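Local coordinates for HTH-type transcriptional regulator TreR (Bacillus subtilis, PDB 2OGG), which represses transcription of the trePA trehalose operon and binds trehalose-6-phosphate through the effector-binding domain that makes up this chain, at residues A[36-44]-A[65-75]. Sequence-based numbering, arbitrary orientation.
With SO4 (sulfate ion), chain C; SO4 (sulfate ion), chain D.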
loop_
_atom_site.group_PDB
_atom_site.type_symbol
_atom_site.label_atom_id
_atom_site.label_comp_id
_atom_site.label_asym_id
_atom_site.label_seq_id
_atom_site.Cartn_x
_atom_site.Cartn_y
_atom_site.Cartn_z
ATOM N N ASP A 36 -26.878 17.417 -0.439
ATOM C CA ASP A 36 -26.779 17.746 -1.850
ATOM C C ASP A 36 -25.570 17.021 -2.429
ATOM O O ASP A 36 -24.448 17.166 -1.937
ATOM C CB ASP A 36 -26.680 19.262 -2.048
ATOM C CG ASP A 36 -28.049 19.942 -2.038
ATOM O OD1 ASP A 36 -29.069 19.228 -2.205
ATOM O OD2 ASP A 36 -28.102 21.198 -1.966
ATOM N N ILE A 37 -25.815 16.225 -3.459
ATOM C CA ILE A 37 -24.800 15.353 -4.015
ATOM C C ILE A 37 -24.577 15.733 -5.469
ATOM O O ILE A 37 -25.530 15.940 -6.202
ATOM C CB ILE A 37 -25.277 13.866 -3.974
ATOM C CG1 ILE A 37 -25.445 13.398 -2.528
ATOM C CG2 ILE A 37 -24.301 12.962 -4.697
ATOM C CD1 ILE A 37 -24.180 13.507 -1.731
ATOM N N TRP A 38 -23.321 15.834 -5.882
ATOM C CA TRP A 38 -23.006 16.097 -7.273
ATOM C C TRP A 38 -22.994 14.729 -7.926
ATOM O O TRP A 38 -22.578 13.765 -7.281
ATOM C CB TRP A 38 -21.596 16.664 -7.361
ATOM C CG TRP A 38 -21.465 18.062 -6.906
ATOM C CD1 TRP A 38 -20.716 18.516 -5.857
ATOM C CD2 TRP A 38 -21.933 19.227 -7.599
ATOM N NE1 TRP A 38 -20.695 19.905 -5.846
ATOM C CE2 TRP A 38 -21.381 20.357 -6.941
ATOM C CE3 TRP A 38 -22.612 19.422 -8.801
ATOM C CZ2 TRP A 38 -21.572 21.648 -7.400
ATOM C CZ3 TRP A 38 -22.790 20.722 -9.266
ATOM C CH2 TRP A 38 -22.293 21.810 -8.562
ATOM N N GLU A 39 -23.630 14.595 -9.092
ATOM C CA GLU A 39 -23.501 13.378 -9.887
ATOM C C GLU A 39 -22.869 13.696 -11.236
ATOM O O GLU A 39 -23.302 14.617 -11.919
ATOM C CB GLU A 39 -24.860 12.742 -10.117
ATOM C CG GLU A 39 -24.931 11.907 -11.399
ATOM C CD GLU A 39 -26.230 11.096 -11.534
ATOM O OE1 GLU A 39 -27.309 11.714 -11.678
ATOM O OE2 GLU A 39 -26.179 9.841 -11.456
ATOM N N VAL A 40 -21.810 12.991 -11.598
ATOM C CA VAL A 40 -21.221 13.183 -12.934
ATOM C C VAL A 40 -21.102 11.830 -13.630
ATOM O O VAL A 40 -20.595 10.852 -13.044
ATOM C CB VAL A 40 -19.816 13.777 -12.852
ATOM C CG1 VAL A 40 -19.295 14.130 -14.260
ATOM C CG2 VAL A 40 -19.799 14.991 -11.918
ATOM N N ILE A 41 -21.716 11.719 -14.802
ATOM C CA ILE A 41 -21.604 10.497 -15.561
ATOM C C ILE A 41 -20.921 10.769 -16.897
ATOM O O ILE A 41 -21.402 11.566 -17.715
ATOM C CB ILE A 41 -22.964 9.819 -15.721
ATOM C CG1 ILE A 41 -23.457 9.293 -14.371
ATOM C CG2 ILE A 41 -22.910 8.691 -16.740
ATOM C CD1 ILE A 41 -24.883 8.806 -14.435
ATOM N N ARG A 42 -19.806 10.091 -17.123
ATOM C CA ARG A 42 -18.978 10.335 -18.311
ATOM C C ARG A 42 -18.661 9.049 -19.021
ATOM O O ARG A 42 -18.439 8.027 -18.372
ATOM C CB ARG A 42 -17.655 10.955 -17.898
ATOM C CG ARG A 42 -17.806 12.327 -17.355
ATOM C CD ARG A 42 -16.514 12.875 -16.775
ATOM N NE ARG A 42 -16.114 12.224 -15.530
ATOM C CZ ARG A 42 -14.880 12.327 -15.031
ATOM N NH1 ARG A 42 -13.920 12.917 -15.755
ATOM N NH2 ARG A 42 -14.549 11.661 -13.937
ATOM N N SER A 43 -18.345 9.166 -20.299
ATOM C CA SER A 43 -17.820 8.029 -21.032
ATOM C C SER A 43 -16.486 8.436 -21.599
ATOM O O SER A 43 -16.249 9.629 -21.789
ATOM C CB SER A 43 -18.776 7.615 -22.167
ATOM O OG SER A 43 -18.626 8.431 -23.309
ATOM N N ARG A 44 -15.592 7.463 -21.793
ATOM C CA ARG A 44 -14.277 7.726 -22.360
ATOM C C ARG A 44 -14.190 7.074 -23.730
ATOM O O ARG A 44 -14.357 5.868 -23.846
ATOM C CB ARG A 44 -13.178 7.118 -21.488
ATOM C CG ARG A 44 -13.330 7.323 -20.013
ATOM C CD ARG A 44 -12.876 8.711 -19.630
ATOM N NE ARG A 44 -13.033 8.926 -18.197
ATOM C CZ ARG A 44 -12.422 9.887 -17.513
ATOM N NH1 ARG A 44 -11.619 10.741 -18.138
ATOM N NH2 ARG A 44 -12.613 9.993 -16.206
ATOM N N HIS A 65 -18.302 23.819 -5.448
ATOM C CA HIS A 65 -18.253 24.477 -6.734
ATOM C C HIS A 65 -17.768 23.470 -7.742
ATOM O O HIS A 65 -16.886 22.647 -7.448
ATOM C CB HIS A 65 -17.260 25.634 -6.703
ATOM C CG HIS A 65 -17.658 26.762 -5.798
ATOM N ND1 HIS A 65 -16.740 27.502 -5.083
ATOM C CD2 HIS A 65 -18.877 27.241 -5.447
ATOM C CE1 HIS A 65 -17.372 28.401 -4.351
ATOM N NE2 HIS A 65 -18.667 28.299 -4.594
ATOM N N LEU A 66 -18.441 23.415 -8.880
ATOM C CA LEU A 66 -18.036 22.487 -9.905
ATOM C C LEU A 66 -18.553 22.978 -11.250
ATOM O O LEU A 66 -19.540 23.720 -11.312
ATOM C CB LEU A 66 -18.572 21.110 -9.566
ATOM C CG LEU A 66 -18.053 19.924 -10.391
ATOM C CD1 LEU A 66 -16.601 19.623 -10.036
ATOM C CD2 LEU A 66 -18.945 18.685 -10.141
ATOM N N THR A 67 -17.901 22.551 -12.322
ATOM C CA THR A 67 -18.342 22.916 -13.647
ATOM C C THR A 67 -18.251 21.767 -14.656
ATOM O O THR A 67 -17.475 20.827 -14.475
ATOM C CB THR A 67 -17.534 24.096 -14.163
ATOM O OG1 THR A 67 -16.218 23.642 -14.490
ATOM C CG2 THR A 67 -17.468 25.182 -13.088
ATOM N N LYS A 68 -19.001 21.875 -15.754
ATOM C CA LYS A 68 -18.843 20.914 -16.858
ATOM C C LYS A 68 -17.400 20.832 -17.418
ATOM O O LYS A 68 -16.969 19.762 -17.850
ATOM C CB LYS A 68 -19.836 21.186 -17.980
ATOM C CG LYS A 68 -19.597 20.412 -19.276
ATOM C CD LYS A 68 -20.864 20.466 -20.149
ATOM C CE LYS A 68 -20.567 20.181 -21.598
ATOM N NZ LYS A 68 -19.786 21.265 -22.211
ATOM N N GLU A 69 -16.627 21.910 -17.280
ATOM C CA GLU A 69 -15.286 21.961 -17.841
ATOM C C GLU A 69 -14.303 21.172 -16.989
ATOM O O GLU A 69 -13.377 20.557 -17.506
ATOM C CB GLU A 69 -14.816 23.398 -17.972
ATOM C CG GLU A 69 -13.502 23.530 -18.700
ATOM C CD GLU A 69 -13.235 24.959 -19.158
ATOM O OE1 GLU A 69 -14.013 25.495 -19.991
ATOM O OE2 GLU A 69 -12.240 25.548 -18.673
ATOM N N ILE A 70 -14.545 21.149 -15.682
ATOM C CA ILE A 70 -13.728 20.369 -14.773
ATOM C C ILE A 70 -13.922 18.856 -14.962
ATOM O O ILE A 70 -12.934 18.123 -15.055
ATOM C CB ILE A 70 -13.956 20.816 -13.317
ATOM C CG1 ILE A 70 -13.226 22.154 -13.070
ATOM C CG2 ILE A 70 -13.429 19.792 -12.342
ATOM C CD1 ILE A 70 -13.605 22.854 -11.765
ATOM N N CYS A 71 -15.134 18.464 -15.363
ATOM C CA CYS A 71 -15.456 17.074 -15.627
ATOM C C CYS A 71 -14.893 16.575 -16.948
ATOM O O CYS A 71 -14.676 15.371 -17.128
ATOM C CB CYS A 71 -16.964 16.883 -15.632
ATOM S SG CYS A 71 -17.724 17.397 -14.092
ATOM N N GLU A 72 -14.721 17.482 -17.900
ATOM C CA GLU A 72 -14.128 17.112 -19.164
ATOM C C GLU A 72 -12.614 17.023 -19.015
ATOM O O GLU A 72 -11.920 16.495 -19.872
ATOM C CB GLU A 72 -14.528 18.116 -20.236
ATOM C CG GLU A 72 -16.029 18.207 -20.387
ATOM C CD GLU A 72 -16.473 19.214 -21.431
ATOM O OE1 GLU A 72 -15.910 20.333 -21.456
ATOM O OE2 GLU A 72 -17.436 18.903 -22.173
ATOM N N ASN A 73 -12.129 17.454 -17.863
ATOM C CA ASN A 73 -10.718 17.387 -17.559
ATOM C C ASN A 73 -10.477 16.327 -16.463
ATOM O O ASN A 73 -10.846 15.173 -16.650
ATOM C CB ASN A 73 -10.173 18.790 -17.268
ATOM C CG ASN A 73 -10.121 19.665 -18.545
ATOM O OD1 ASN A 73 -9.259 19.473 -19.408
ATOM N ND2 ASN A 73 -11.094 20.560 -18.705
ATOM N N SER A 74 -10.078 16.708 -15.264
ATOM C CA SER A 74 -9.932 15.680 -14.241
ATOM C C SER A 74 -10.667 16.044 -12.985
ATOM O O SER A 74 -10.457 17.119 -12.428
ATOM C CB SER A 74 -8.473 15.422 -13.899
ATOM O OG SER A 74 -8.370 14.711 -12.684
ATOM N N ILE A 75 -11.572 15.175 -12.563
ATOM C CA ILE A 75 -12.242 15.380 -11.294
ATOM C C ILE A 75 -11.302 15.033 -10.146
ATOM O O ILE A 75 -11.338 15.652 -9.084
ATOM C CB ILE A 75 -13.450 14.510 -11.191
ATOM C CG1 ILE A 75 -14.424 14.895 -12.295
ATOM C CG2 ILE A 75 -14.056 14.622 -9.783
ATOM C CD1 ILE A 75 -15.851 14.304 -12.122
HETATM S S SO4 C . -10.849 11.838 -13.376
HETATM O O1 SO4 C . -11.393 11.160 -12.209
HETATM O O2 SO4 C . -9.634 12.557 -13.045
HETATM O O3 SO4 C . -10.454 10.908 -14.418
HETATM O O4 SO4 C . -11.882 12.754 -13.819
HETATM S S SO4 D . -25.918 20.285 1.696
HETATM O O1 SO4 D . -25.646 18.870 1.425
HETATM O O2 SO4 D . -24.920 20.767 2.658
HETATM O O3 SO4 D . -25.811 21.090 0.468
HETATM O O4 SO4 D . -27.277 20.403 2.237
#
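Trp38 meets Leu66 at the start of strand 37-46: CB of Leu66 sits over one face of the six-membered ring, 3.9 Å from its centroid, in a CH-pi contact. Leu66 extends CG anti to the backbone N (chi1 -169°), which carries CD2 along the same indole toward Val40, while Trp38 NE1 is hydrogen-bonded to Val63 O. Val40 rests both methyls against the sulfur of Cys71, with CG1 3.6 Å from SG, and CG2 also reaches tip to tip to CD1 of Ile75. Phe16, on strand 11-19, adjoins both Val40 and Leu66.

Next comes Arg42. A bend at chi3 (-71°) turns its guanidinium across Ile75, whose CD1 lies over one face, 3.5 Å from Arg42 NH2. Arg42 NH1 donates a weak, bent bond to Cys71 O (2.9 Å), and both NH1 and NH2 grip O4 of the chain C sulfate at the guanidinium edge. Ile75 N gives the same sulfate O4 a nearly straight bond of 2.7 Å. Arg44 NH2 holds O3 of this sulfate at 2.9 Å, and Ser74, the N-cap of helix 75-83, reaches its O2 through OG. Asp56 and Asp54 form salt bridges with Arg42 and Arg44, respectively, and Tyr76 N also binds the anion.

Apolar packing thus gives way to an anion site built from two strand arginines and a helix N-terminus; the sulfate, probably from the crystallisation liquor, may mimic the phosphate of trehalose-6-phosphate in this UTRA domain.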